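ATP-dependent RNA helicase HrpB (Escherichia coli, PDB 6EUD) hydrolyses ATP to ADP and phosphate as a DExH-box RNA helicase that binds single-stranded RNA. Local coordinates at residues D114-G119 and G148-L153; A318-R323 and E342-A347; D420-A425 and A500-R505; A614-I619 and A662-W667; K784-R789 and H793-D798. All coordinates share one frame; numbering follows the deposited sequence.

Contact 1 of 5, residues D114-G119 and G148-L153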
# COMPACT_ATOMS: atom_id res chain seq x y z
N ASP A 114 -5.43 -7.65 -27.10
CA ASP A 114 -5.71 -8.98 -27.60
C ASP A 114 -5.64 -9.99 -26.48
O ASP A 114 -4.60 -10.61 -26.25
CB ASP A 114 -4.74 -9.37 -28.70
CG ASP A 114 -5.09 -10.69 -29.35
OD1 ASP A 114 -6.25 -11.15 -29.20
OD2 ASP A 114 -4.22 -11.28 -30.03
N PRO A 115 -6.77 -10.17 -25.76
CA PRO A 115 -6.88 -11.03 -24.58
C PRO A 115 -6.71 -12.53 -24.88
O PRO A 115 -6.60 -13.33 -23.96
CB PRO A 115 -8.30 -10.74 -24.07
CG PRO A 115 -8.64 -9.40 -24.63
CD PRO A 115 -8.01 -9.41 -25.99
N GLU A 116 -6.69 -12.90 -26.16
CA GLU A 116 -6.41 -14.28 -26.51
C GLU A 116 -5.03 -14.41 -27.15
O GLU A 116 -4.60 -15.51 -27.49
CB GLU A 116 -7.50 -14.83 -27.44
CG GLU A 116 -8.68 -15.39 -26.68
CD GLU A 116 -9.95 -15.41 -27.51
OE1 GLU A 116 -9.86 -15.52 -28.75
OE2 GLU A 116 -11.05 -15.29 -26.92
N LEU A 117 -4.34 -13.27 -27.29
CA LEU A 117 -2.98 -13.19 -27.83
C LEU A 117 -2.77 -14.06 -29.07
O LEU A 117 -1.92 -14.96 -29.08
CB LEU A 117 -1.96 -13.58 -26.76
CG LEU A 117 -1.73 -12.56 -25.64
CD1 LEU A 117 -0.75 -13.12 -24.64
CD2 LEU A 117 -1.24 -11.24 -26.20
N SER A 118 -3.57 -13.79 -30.10
CA SER A 118 -3.60 -14.58 -31.33
C SER A 118 -2.23 -14.76 -31.96
O SER A 118 -1.46 -13.80 -32.07
CB SER A 118 -4.56 -13.94 -32.33
OG SER A 118 -5.85 -13.73 -31.76
N GLY A 119 -1.91 -15.98 -32.37
CA GLY A 119 -0.62 -16.29 -32.95
C GLY A 119 0.46 -16.61 -31.93
O GLY A 119 1.39 -17.36 -32.23
N GLY A 148 -9.02 -19.48 -20.27
CA GLY A 148 -10.03 -19.24 -21.29
C GLY A 148 -9.96 -20.27 -22.41
O GLY A 148 -9.92 -21.47 -22.14
N LEU A 149 -9.94 -19.82 -23.66
CA LEU A 149 -9.70 -20.76 -24.76
C LEU A 149 -8.25 -21.21 -24.82
O LEU A 149 -7.96 -22.36 -25.12
CB LEU A 149 -10.07 -20.16 -26.11
CG LEU A 149 -11.52 -20.32 -26.57
CD1 LEU A 149 -11.94 -21.80 -26.48
CD2 LEU A 149 -12.38 -19.45 -25.71
N ARG A 150 -7.35 -20.28 -24.53
CA ARG A 150 -5.94 -20.52 -24.78
C ARG A 150 -5.31 -21.52 -23.81
O ARG A 150 -4.45 -21.17 -23.02
CB ARG A 150 -5.18 -19.19 -24.73
CG ARG A 150 -5.60 -18.18 -25.81
CD ARG A 150 -5.44 -18.75 -27.22
NE ARG A 150 -4.24 -19.58 -27.34
CZ ARG A 150 -3.00 -19.11 -27.50
NH1 ARG A 150 -2.77 -17.80 -27.54
NH2 ARG A 150 -1.99 -19.96 -27.58
N ASP A 151 -5.74 -22.78 -23.90
CA ASP A 151 -5.16 -23.85 -23.09
C ASP A 151 -3.94 -24.46 -23.79
O ASP A 151 -3.41 -25.48 -23.35
CB ASP A 151 -6.21 -24.94 -22.78
CG ASP A 151 -6.77 -25.62 -24.03
OD1 ASP A 151 -6.70 -25.03 -25.13
OD2 ASP A 151 -7.28 -26.75 -23.91
N ASP A 152 -3.50 -23.80 -24.86
CA ASP A 152 -2.34 -24.20 -25.65
C ASP A 152 -1.19 -23.23 -25.44
O ASP A 152 -0.05 -23.52 -25.78
CB ASP A 152 -2.70 -24.21 -27.13
CG ASP A 152 -3.02 -22.83 -27.64
OD1 ASP A 152 -4.12 -22.31 -27.35
OD2 ASP A 152 -2.14 -22.23 -28.30
N LEU A 153 -1.53 -22.06 -24.91
CA LEU A 153 -0.55 -21.00 -24.64
C LEU A 153 0.38 -21.38 -23.49
O LEU A 153 -0.02 -21.38 -22.33
CB LEU A 153 -1.27 -19.68 -24.33
CG LEU A 153 -0.39 -18.52 -23.85
CD1 LEU A 153 0.53 -17.99 -24.95
CD2 LEU A 153 -1.25 -17.40 -23.27
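In the ATP-binding RecA-like domain, the loops leading into the parallel strands 120-125 and 154-159 are tied together by Arg150, which reaches across to the backbone of Glu116. The bond is nearly straight: Arg150 NH1 donates to Glu116 O over 2.9 Å with an N-H...O angle of 162°, and the oxygen lies in the guanidinium plane. The same NH1 comes within 3.3 Å of Leu117 O. Bends at chi2 and chi3 fold the arginine chain, bringing its CG to 3.3 Å from Glu116 O, so that aliphatic carbon as well as nitrogen covers this carbonyl. Along another edge, Arg150 NE donates to Asp152 OD1 at 2.7 Å, one arm of a salt bridge that holds the flat group against rotation, and NH2 also bonds Val120 O at the start of the adjacent strand. Leu153 CB covers part of one guanidinium face. The receiving loop is itself fixed in shape: Asp114 to Leu117 form a type I turn, and Asp114 OD2 accepts from Ser118 N at 2.6 Å. Leu117 turns its side chain inward onto Leu142, while the Arg150 side chain lies against Val145, both residues belonging to helix 133-145. That helix links the two strands, and the arginine thus joins the loops at one end of a beta-alpha-beta crossover of the RecA-like fold.

Contact 2 of 5, residues A318-R323 and E342-A347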
# COMPACT_ATOMS: atom_id res chain seq x y z
N ALA A 318 17.15 -13.52 2.56
CA ALA A 318 17.35 -14.14 1.25
C ALA A 318 18.30 -13.30 0.38
O ALA A 318 19.19 -13.84 -0.27
CB ALA A 318 16.02 -14.36 0.54
N SER A 319 18.16 -11.98 0.39
CA SER A 319 19.07 -11.20 -0.44
C SER A 319 20.44 -11.01 0.20
O SER A 319 21.44 -10.88 -0.50
CB SER A 319 18.47 -9.85 -0.82
OG SER A 319 17.58 -9.39 0.16
N MET A 320 20.52 -11.01 1.53
CA MET A 320 21.83 -11.01 2.15
C MET A 320 22.59 -12.28 1.75
O MET A 320 23.81 -12.25 1.47
CB MET A 320 21.71 -10.90 3.67
CG MET A 320 21.55 -9.45 4.17
SD MET A 320 21.73 -9.29 5.96
CE MET A 320 20.29 -10.20 6.50
N THR A 321 21.86 -13.38 1.68
CA THR A 321 22.44 -14.66 1.27
C THR A 321 22.78 -14.64 -0.22
O THR A 321 23.83 -15.13 -0.63
CB THR A 321 21.49 -15.82 1.60
OG1 THR A 321 21.41 -15.95 3.03
CG2 THR A 321 22.00 -17.11 1.03
N GLN A 322 21.91 -14.06 -1.03
CA GLN A 322 22.20 -13.94 -2.46
C GLN A 322 23.46 -13.06 -2.65
O GLN A 322 24.32 -13.38 -3.47
CB GLN A 322 21.01 -13.38 -3.21
CG GLN A 322 21.21 -13.19 -4.69
CD GLN A 322 21.26 -14.49 -5.47
OE1 GLN A 322 20.70 -15.51 -5.04
NE2 GLN A 322 21.91 -14.47 -6.64
N ARG A 323 23.58 -11.99 -1.86
CA ARG A 323 24.74 -11.11 -1.93
C ARG A 323 26.02 -11.81 -1.51
O ARG A 323 27.06 -11.62 -2.11
CB ARG A 323 24.53 -9.88 -1.05
CG ARG A 323 23.58 -8.90 -1.62
CD ARG A 323 23.28 -7.75 -0.66
NE ARG A 323 22.29 -6.88 -1.29
CZ ARG A 323 22.01 -5.64 -0.91
NH1 ARG A 323 22.66 -5.09 0.11
NH2 ARG A 323 21.09 -4.94 -1.56
N GLU A 342 22.79 -10.88 15.17
CA GLU A 342 21.45 -11.07 15.72
C GLU A 342 20.39 -10.22 14.98
O GLU A 342 19.22 -10.61 14.90
CB GLU A 342 21.46 -10.75 17.21
CG GLU A 342 21.98 -9.35 17.52
CD GLU A 342 22.04 -9.05 19.00
OE1 GLU A 342 23.07 -8.51 19.44
OE2 GLU A 342 21.04 -9.32 19.71
N GLN A 343 20.80 -9.08 14.44
CA GLN A 343 19.89 -8.27 13.62
C GLN A 343 19.67 -8.93 12.27
O GLN A 343 18.58 -8.87 11.71
CB GLN A 343 20.44 -6.85 13.43
CG GLN A 343 20.61 -6.10 14.73
CD GLN A 343 21.11 -4.66 14.55
OE1 GLN A 343 21.25 -4.16 13.44
NE2 GLN A 343 21.39 -4.01 15.68
N ALA A 344 20.72 -9.55 11.74
CA ALA A 344 20.60 -10.30 10.50
C ALA A 344 19.62 -11.47 10.69
O ALA A 344 18.81 -11.75 9.80
CB ALA A 344 21.97 -10.81 10.03
N GLU A 345 19.67 -12.11 11.86
CA GLU A 345 18.80 -13.25 12.16
C GLU A 345 17.34 -12.86 12.32
O GLU A 345 16.47 -13.70 12.22
CB GLU A 345 19.30 -13.96 13.42
CG GLU A 345 20.64 -14.63 13.20
CD GLU A 345 21.29 -15.18 14.47
OE1 GLU A 345 20.83 -14.82 15.58
OE2 GLU A 345 22.26 -15.96 14.35
N ARG A 346 17.08 -11.58 12.58
CA ARG A 346 15.71 -11.09 12.79
C ARG A 346 15.19 -10.32 11.58
O ARG A 346 14.06 -9.87 11.57
CB ARG A 346 15.62 -10.20 14.04
CG ARG A 346 15.91 -10.94 15.35
CD ARG A 346 15.56 -10.09 16.59
NE ARG A 346 16.49 -8.98 16.82
CZ ARG A 346 17.51 -9.02 17.68
NH1 ARG A 346 17.75 -10.12 18.38
NH2 ARG A 346 18.30 -7.97 17.83
N ALA A 347 16.03 -10.16 10.56
CA ALA A 347 15.58 -9.52 9.34
C ALA A 347 14.50 -10.39 8.72
O ALA A 347 14.49 -11.60 8.94
CB ALA A 347 16.77 -9.29 8.34
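Met320 overlaps Ala344 and Ala347 chiefly with its terminal methyl, one carbon resting against two small side chains. The CE atom of Met320 lies 4.0 Å from Ala344 CB and 4.1 Å from Ala347 CB, ordinary van der Waals separations. It also approaches Ala344 O at 3.9 Å, a carbonyl that already accepts a hydrogen bond from Ala347 N. The methionine chain runs out from its helix almost straight to the sulfur and bends only at the last torsion (chi3 -66°), which swings the methyl onto the alanines. Such a long reach is needed because the backbones stay well apart, the closest CA atoms, those of Met320 and Ala344, being 8.5 Å from each other. Both helices, 317-325 and 341-346, belong to the second RecA-like domain, and the first of them carries Gln322 and Arg323, which open the helicase motif VI sequence. Arg323 points to another side of this helix, where it forms salt bridges with Glu279 and Asp292. Strand 287-302 underlies the methionine through Asp292 and Ala294, so the buried thioether is packed between that strand and the alanines of 342-347. Polar links reinforce the apolar one nearby: Gln317 NE2 bonds Ala347 O, and Ala318 shares a backbone hydrogen bond with Ala349.

Contact 3 of 5, residues D420-A425 and A500-R505; sequences DPRLAA and ADRIAR. With EDO (1,2-ethanediol), chain C.
Arg422, in the first turn of helix 421-429, joins a stacked arginine pair with Arg502 and a salt bridge with Asp501, just where the chain enters strand 503-506 of what is probably the OB-fold of a DEAH/RHA helicase. The inner part is tight. The two guanidinium groups lie flat on each other, their centres 3.8 Å apart and their planes at 23°, with Arg502 NH2 over one face of Arg422. Like charges in such a stack are probably made tolerable by Asp501, whose carboxylate is nearly coplanar with the Arg422 guanidinium and meets it at the edge. Arg422 NH2 donates to the syn lone pair of Asp501 OD2 at 2.5 Å and also comes within 2.6 Å of Asp501 OD1, both lengths doubtfully short. The Arg422 chain is turned at chi3 (105°), which carries the flat group round toward the acid, while Leu395 and Met398 of helix 386-398 press against it. Arg502 has weak bonds of its own to Pro538 O and to Gly306 O, the latter in a hairpin of the second RecA-like domain. A leucine in place of Arg422 would probably leave Asp501 without its cationic mate and Arg502 without its flat cover. The other side of Asp501 is looser, partly exposed and occupied by a small molecule probably from the crystallisation liquor: 1,2-ethanediol O2 donates to Asp501 OD2 at 2.9 Å.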
# COMPACT_ATOMS: atom_id res chain seq x y z
N ASP A 420 -0.30 6.64 -16.71
CA ASP A 420 -0.58 6.84 -15.29
C ASP A 420 -1.97 7.48 -15.18
O ASP A 420 -2.24 8.47 -15.86
CB ASP A 420 0.44 7.74 -14.60
CG ASP A 420 -0.07 8.22 -13.24
OD1 ASP A 420 0.10 7.51 -12.23
OD2 ASP A 420 -0.66 9.31 -13.19
N PRO A 421 -2.85 6.92 -14.32
CA PRO A 421 -4.26 7.33 -14.23
C PRO A 421 -4.49 8.83 -14.02
O PRO A 421 -5.36 9.37 -14.67
CB PRO A 421 -4.78 6.54 -13.03
CG PRO A 421 -3.95 5.29 -13.07
CD PRO A 421 -2.57 5.73 -13.50
N ARG A 422 -3.73 9.47 -13.14
CA ARG A 422 -3.84 10.92 -12.96
C ARG A 422 -3.55 11.63 -14.29
O ARG A 422 -4.27 12.53 -14.70
CB ARG A 422 -2.91 11.40 -11.84
CG ARG A 422 -3.25 10.82 -10.45
CD ARG A 422 -2.21 11.16 -9.34
NE ARG A 422 -2.72 12.19 -8.46
CZ ARG A 422 -2.97 12.05 -7.17
NH1 ARG A 422 -2.71 10.92 -6.54
NH2 ARG A 422 -3.46 13.07 -6.50
N LEU A 423 -2.50 11.22 -14.99
CA LEU A 423 -2.16 11.85 -16.26
C LEU A 423 -3.19 11.52 -17.36
O LEU A 423 -3.54 12.37 -18.18
CB LEU A 423 -0.76 11.42 -16.70
CG LEU A 423 0.42 11.82 -15.77
CD1 LEU A 423 1.78 11.53 -16.44
CD2 LEU A 423 0.33 13.29 -15.30
N ALA A 424 -3.68 10.28 -17.37
CA ALA A 424 -4.72 9.86 -18.31
C ALA A 424 -5.99 10.66 -18.10
O ALA A 424 -6.64 11.07 -19.06
CB ALA A 424 -5.01 8.37 -18.16
N ALA A 425 -6.35 10.87 -16.83
CA ALA A 425 -7.52 11.65 -16.44
C ALA A 425 -7.41 13.08 -16.98
O ALA A 425 -8.37 13.64 -17.52
CB ALA A 425 -7.66 11.67 -14.92
N ALA A 500 -6.00 17.76 -7.73
CA ALA A 500 -6.73 18.64 -6.79
C ALA A 500 -6.21 18.53 -5.35
O ALA A 500 -6.14 19.53 -4.63
CB ALA A 500 -8.20 18.32 -6.84
N ASP A 501 -5.87 17.32 -4.92
CA ASP A 501 -5.33 17.07 -3.59
C ASP A 501 -3.92 17.66 -3.41
O ASP A 501 -3.39 17.68 -2.30
CB ASP A 501 -5.28 15.57 -3.32
CG ASP A 501 -4.55 14.81 -4.41
OD1 ASP A 501 -4.64 15.23 -5.58
OD2 ASP A 501 -3.89 13.79 -4.14
N ARG A 502 -3.32 18.12 -4.51
CA ARG A 502 -1.97 18.67 -4.43
C ARG A 502 -1.94 20.16 -4.73
O ARG A 502 -0.88 20.72 -4.97
CB ARG A 502 -1.03 17.92 -5.36
CG ARG A 502 -0.96 16.46 -5.02
CD ARG A 502 -0.03 15.71 -5.93
NE ARG A 502 -0.06 14.29 -5.62
CZ ARG A 502 0.53 13.37 -6.37
NH1 ARG A 502 1.19 13.71 -7.47
NH2 ARG A 502 0.47 12.10 -6.01
N ILE A 503 -3.11 20.79 -4.72
CA ILE A 503 -3.21 22.24 -4.65
C ILE A 503 -2.56 22.74 -3.36
O ILE A 503 -2.85 22.22 -2.28
CB ILE A 503 -4.66 22.69 -4.69
CG1 ILE A 503 -5.24 22.42 -6.08
CG2 ILE A 503 -4.76 24.15 -4.28
CD1 ILE A 503 -6.74 22.64 -6.19
N ALA A 504 -1.68 23.72 -3.47
CA ALA A 504 -0.90 24.15 -2.31
C ALA A 504 -1.14 25.61 -1.93
O ALA A 504 -1.14 26.50 -2.79
CB ALA A 504 0.55 23.92 -2.56
N ARG A 505 -1.34 25.86 -0.64
CA ARG A 505 -1.48 27.22 -0.14
C ARG A 505 -0.35 27.54 0.82
O ARG A 505 0.10 26.68 1.59
CB ARG A 505 -2.83 27.42 0.53
CG ARG A 505 -2.99 28.79 1.16
CD ARG A 505 -4.17 28.81 2.12
NE ARG A 505 -4.15 30.00 2.95
CZ ARG A 505 -4.81 31.12 2.68
NH1 ARG A 505 -5.56 31.21 1.60
NH2 ARG A 505 -4.72 32.15 3.51
C1 EDO C . -7.05 12.03 -2.49
O1 EDO C . -6.82 10.66 -2.71
C2 EDO C . -6.14 12.55 -1.36
O2 EDO C . -4.74 12.42 -1.71

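Contact 4 of 5, residues A614-I619 and A662-W667; sequences AMLNGI and AALETW
Helix 608-622 meets the short helix 664-667 most closely at Leu616 and Leu664, whose CA atoms are 6.6 Å apart, with no hydrogen bond passing between the two segments. The side chains of these leucines slide past each other in opposite directions. Leu616 CD2 lies 3.9 Å from Leu664 CB, and in return Leu664 CD1 reaches Leu616 O at 3.5 Å and Ile619 CG2 at 4.0 Å. Leu616 and Ile619, three residues apart and on the same helix face, together form the surface on which Leu664 packs. The second methyl of Leu616, CD1, is covered by Glu665. A bend at chi2 (76°) folds the glutamate back so that its CG and carboxylate lie over this methyl, Glu665 OE2 being nearest at 3.5 Å from Leu616 CD1, while the oxygens find polar mates: OE1 forms a salt bridge with Arg620 and OE2 accepts from Gln613 NE2, both on helix 608-622. The start of helix 664-667 is secured at Ala663 O, which is gripped by three donors, Thr666 N, Trp667 N and Thr666 OG1. The hydroxyl bond is 2.6 Å from Thr666 OG1 to Ala663 O and uses a carbonyl lone pair. Ala663 also marks the break from helix 657-662. Around this apolar seam, Val626, Leu668 and Met672 add further cover from loops, while another side of helix 608-622 packs on strand 571-579 of the connector region, where Asn617 ND2 bonds Asp574 O and Ala614 pairs with Val576 through the backbone.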
# COMPACT_ATOMS: atom_id res chain seq x y z
N ALA A 614 -25.06 22.53 10.54
CA ALA A 614 -24.01 23.30 11.20
C ALA A 614 -23.84 22.85 12.66
O ALA A 614 -22.73 22.85 13.19
CB ALA A 614 -24.30 24.80 11.12
N MET A 615 -24.94 22.47 13.30
CA MET A 615 -24.89 21.96 14.67
C MET A 615 -24.19 20.60 14.76
O MET A 615 -23.46 20.34 15.74
CB MET A 615 -26.31 21.86 15.24
CG MET A 615 -26.96 23.20 15.54
SD MET A 615 -28.64 23.00 16.19
CE MET A 615 -29.09 24.70 16.54
N LEU A 616 -24.44 19.73 13.77
CA LEU A 616 -23.74 18.43 13.71
C LEU A 616 -22.23 18.63 13.68
O LEU A 616 -21.49 17.90 14.36
CB LEU A 616 -24.17 17.62 12.48
CG LEU A 616 -25.62 17.14 12.42
CD1 LEU A 616 -25.77 16.13 11.31
CD2 LEU A 616 -26.05 16.53 13.72
N ASN A 617 -21.77 19.59 12.87
CA ASN A 617 -20.35 19.91 12.81
C ASN A 617 -19.82 20.47 14.13
O ASN A 617 -18.66 20.25 14.51
CB ASN A 617 -20.09 20.91 11.68
CG ASN A 617 -20.30 20.31 10.30
OD1 ASN A 617 -20.04 19.13 10.08
ND2 ASN A 617 -20.77 21.12 9.36
N GLY A 618 -20.68 21.20 14.84
CA GLY A 618 -20.33 21.73 16.14
C GLY A 618 -20.15 20.59 17.13
O GLY A 618 -19.27 20.64 18.00
N ILE A 619 -21.00 19.57 17.01
CA ILE A 619 -20.92 18.40 17.87
C ILE A 619 -19.62 17.65 17.58
O ILE A 619 -18.93 17.22 18.51
CB ILE A 619 -22.13 17.46 17.65
CG1 ILE A 619 -23.42 18.18 18.03
CG2 ILE A 619 -21.95 16.15 18.44
CD1 ILE A 619 -24.67 17.46 17.60
N ALA A 662 -19.18 10.18 13.27
CA ALA A 662 -19.12 10.07 11.82
C ALA A 662 -20.51 9.93 11.20
O ALA A 662 -20.75 10.39 10.08
CB ALA A 662 -18.23 8.90 11.42
N ALA A 663 -21.43 9.31 11.94
CA ALA A 663 -22.74 8.98 11.38
C ALA A 663 -23.88 9.88 11.86
O ALA A 663 -25.05 9.54 11.67
CB ALA A 663 -23.08 7.53 11.67
N LEU A 664 -23.55 11.02 12.48
CA LEU A 664 -24.57 11.94 13.03
C LEU A 664 -25.71 12.23 12.05
O LEU A 664 -26.88 12.29 12.44
CB LEU A 664 -23.91 13.26 13.43
CG LEU A 664 -23.04 13.18 14.68
CD1 LEU A 664 -22.27 14.48 14.87
CD2 LEU A 664 -23.93 12.89 15.87
N GLU A 665 -25.35 12.40 10.78
CA GLU A 665 -26.31 12.62 9.71
C GLU A 665 -27.33 11.47 9.63
O GLU A 665 -28.51 11.69 9.38
CB GLU A 665 -25.57 12.78 8.37
CG GLU A 665 -24.85 14.13 8.19
CD GLU A 665 -23.55 14.24 8.99
OE1 GLU A 665 -23.01 13.20 9.43
OE2 GLU A 665 -23.06 15.38 9.19
N THR A 666 -26.87 10.25 9.86
CA THR A 666 -27.76 9.10 9.74
C THR A 666 -28.60 8.85 11.02
O THR A 666 -29.81 8.68 10.92
CB THR A 666 -26.97 7.83 9.34
OG1 THR A 666 -26.02 7.52 10.36
CG2 THR A 666 -26.20 8.08 8.08
N TRP A 667 -27.98 8.86 12.20
CA TRP A 667 -28.73 8.51 13.42
C TRP A 667 -29.34 9.68 14.20
O TRP A 667 -30.35 9.49 14.90
CB TRP A 667 -27.86 7.67 14.37
CG TRP A 667 -26.74 8.38 15.08
CD1 TRP A 667 -25.48 8.60 14.60
CD2 TRP A 667 -26.75 8.90 16.43
NE1 TRP A 667 -24.72 9.25 15.55
CE2 TRP A 667 -25.47 9.44 16.68
CE3 TRP A 667 -27.72 8.97 17.43
CZ2 TRP A 667 -25.13 10.05 17.90
CZ3 TRP A 667 -27.39 9.57 18.65
CH2 TRP A 667 -26.11 10.11 18.87

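Contact 5 of 5, residues K784-R789 and H793-D798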
# COMPACT_ATOMS: atom_id res chain seq x y z
N LYS A 784 -25.83 -17.68 59.19
CA LYS A 784 -25.73 -17.54 60.63
C LYS A 784 -25.72 -16.06 61.02
O LYS A 784 -26.28 -15.69 62.05
CB LYS A 784 -24.50 -18.29 61.17
CG LYS A 784 -23.17 -17.56 61.03
CD LYS A 784 -22.08 -18.27 61.81
CE LYS A 784 -20.78 -17.48 61.79
NZ LYS A 784 -19.69 -18.15 62.54
N GLU A 785 -25.12 -15.21 60.19
CA GLU A 785 -25.10 -13.78 60.50
C GLU A 785 -26.44 -13.13 60.19
O GLU A 785 -26.83 -12.13 60.81
CB GLU A 785 -23.98 -13.05 59.75
CG GLU A 785 -23.76 -11.63 60.28
CD GLU A 785 -22.64 -10.89 59.57
OE1 GLU A 785 -22.94 -9.93 58.82
OE2 GLU A 785 -21.47 -11.25 59.77
N MET A 786 -27.16 -13.70 59.23
CA MET A 786 -28.51 -13.22 58.93
C MET A 786 -29.50 -13.71 59.98
O MET A 786 -30.57 -13.12 60.16
CB MET A 786 -28.93 -13.66 57.53
CG MET A 786 -28.06 -13.10 56.42
SD MET A 786 -27.61 -11.39 56.72
CE MET A 786 -29.15 -10.65 56.29
N LYS A 787 -29.15 -14.78 60.67
CA LYS A 787 -29.93 -15.24 61.81
C LYS A 787 -29.61 -14.41 63.06
O LYS A 787 -30.34 -14.46 64.04
CB LYS A 787 -29.70 -16.73 62.06
CG LYS A 787 -30.51 -17.61 61.14
CD LYS A 787 -30.35 -19.08 61.48
CE LYS A 787 -31.31 -19.92 60.65
NZ LYS A 787 -31.14 -21.37 60.90
N GLY A 788 -28.52 -13.64 62.99
CA GLY A 788 -28.11 -12.80 64.10
C GLY A 788 -28.51 -11.33 64.01
O GLY A 788 -28.95 -10.75 65.00
N ARG A 789 -28.37 -10.73 62.83
CA ARG A 789 -28.67 -9.31 62.69
C ARG A 789 -30.11 -9.08 62.24
O ARG A 789 -30.65 -7.99 62.40
CB ARG A 789 -27.69 -8.65 61.73
CG ARG A 789 -27.72 -7.13 61.78
CD ARG A 789 -26.51 -6.57 61.08
NE ARG A 789 -25.28 -7.13 61.65
CZ ARG A 789 -24.07 -6.92 61.14
NH1 ARG A 789 -23.93 -6.19 60.04
NH2 ARG A 789 -23.01 -7.46 61.72
N HIS A 793 -36.39 -12.46 59.99
CA HIS A 793 -36.53 -13.07 58.67
C HIS A 793 -36.29 -14.57 58.72
O HIS A 793 -35.54 -15.07 59.56
CB HIS A 793 -35.56 -12.44 57.67
CG HIS A 793 -35.94 -11.07 57.23
ND1 HIS A 793 -35.67 -9.95 57.99
CD2 HIS A 793 -36.58 -10.63 56.13
CE1 HIS A 793 -36.12 -8.88 57.37
NE2 HIS A 793 -36.68 -9.26 56.24
N VAL A 794 -36.91 -15.30 57.79
CA VAL A 794 -36.61 -16.71 57.62
C VAL A 794 -35.38 -16.86 56.71
O VAL A 794 -35.39 -16.45 55.55
CB VAL A 794 -37.80 -17.49 57.01
CG1 VAL A 794 -37.46 -18.97 56.89
CG2 VAL A 794 -39.05 -17.29 57.84
N TRP A 795 -34.31 -17.45 57.26
CA TRP A 795 -33.11 -17.78 56.50
C TRP A 795 -32.96 -19.29 56.43
O TRP A 795 -32.32 -19.89 57.29
CB TRP A 795 -31.89 -17.13 57.14
CG TRP A 795 -32.08 -15.68 57.40
CD1 TRP A 795 -32.44 -15.09 58.58
CD2 TRP A 795 -31.97 -14.61 56.45
NE1 TRP A 795 -32.53 -13.73 58.43
CE2 TRP A 795 -32.25 -13.41 57.12
CE3 TRP A 795 -31.65 -14.56 55.09
CZ2 TRP A 795 -32.22 -12.17 56.49
CZ3 TRP A 795 -31.61 -13.32 54.46
CH2 TRP A 795 -31.91 -12.14 55.16
N PRO A 796 -33.54 -19.91 55.39
CA PRO A 796 -33.68 -21.36 55.25
C PRO A 796 -32.37 -22.11 54.99
O PRO A 796 -31.46 -21.59 54.35
CB PRO A 796 -34.61 -21.50 54.05
CG PRO A 796 -34.31 -20.30 53.23
CD PRO A 796 -34.02 -19.19 54.20
N ASP A 797 -32.31 -23.35 55.47
CA ASP A 797 -31.12 -24.17 55.32
C ASP A 797 -30.96 -24.64 53.87
O ASP A 797 -29.86 -24.98 53.43
CB ASP A 797 -31.16 -25.37 56.28
CG ASP A 797 -31.14 -24.95 57.75
OD1 ASP A 797 -30.14 -24.37 58.22
OD2 ASP A 797 -32.15 -25.21 58.45
N ASP A 798 -32.06 -24.63 53.11
CA ASP A 798 -32.01 -25.00 51.69
C ASP A 798 -32.63 -23.91 50.78
O ASP A 798 -33.69 -24.12 50.18
CB ASP A 798 -32.72 -26.34 51.47
CG ASP A 798 -32.25 -27.05 50.22
OD1 ASP A 798 -31.53 -28.06 50.34
OD2 ASP A 798 -32.61 -26.60 49.11
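Trp795 O and Asp797 OD1 both accept a hydrogen bond from Gln783 NE2, and the Lys787 side chain runs beside them, its CE 3.5 Å from Trp795 O. Lys787 NZ is 4.1 Å from Asp797 OD1, too far for a salt bridge. The indole of Trp795 is sandwiched. On one face Met786 CB sits 3.4 Å from the centroid of the five-membered ring, a CH-pi contact 17° off the normal, and from there the methionine folds over the ring, bent at chi2 (-40°) and chi3. This places Met786 SD 4.8 Å from the centroid of the six-membered ring of Trp795, above the face, a Met-aromatic contact. His793 CB covers the rim of the opposite face. The arrangement folds the chain back after helix 779-789 of the C-terminal region, so that the tryptophan packs back on that helix. Trp795 NE1 finds its hydrogen-bond partner in Tyr790 O, within the connecting turn. With an alanine in place of Trp795, Met786 would probably lose its aromatic cover and Tyr790 O its indole donor. Pro760 touches Met786, and Met734 touches the indole.

How the contacts relate
All five contacts lie in series along the chain, and none touches another. Contacts 1 and 2 belong to the two RecA-like domains, their centres about 41 Å apart. Contacts 3 and 4 follow in the accessory part, with centres about 30 Å apart; contact 2 lies on the other side of the chain's centre from both. Contact 5 is remote, its centre about 56 Å from that of contact 4 and about 68 Å from the centre of the chain. None belongs to the predicted ATP-binding loop or the DEFH box, and the ethanediol at contact 3 probably comes from the crystallisation liquor. Polar pairing joins contacts 1 and 3, mainly apolar packing the others.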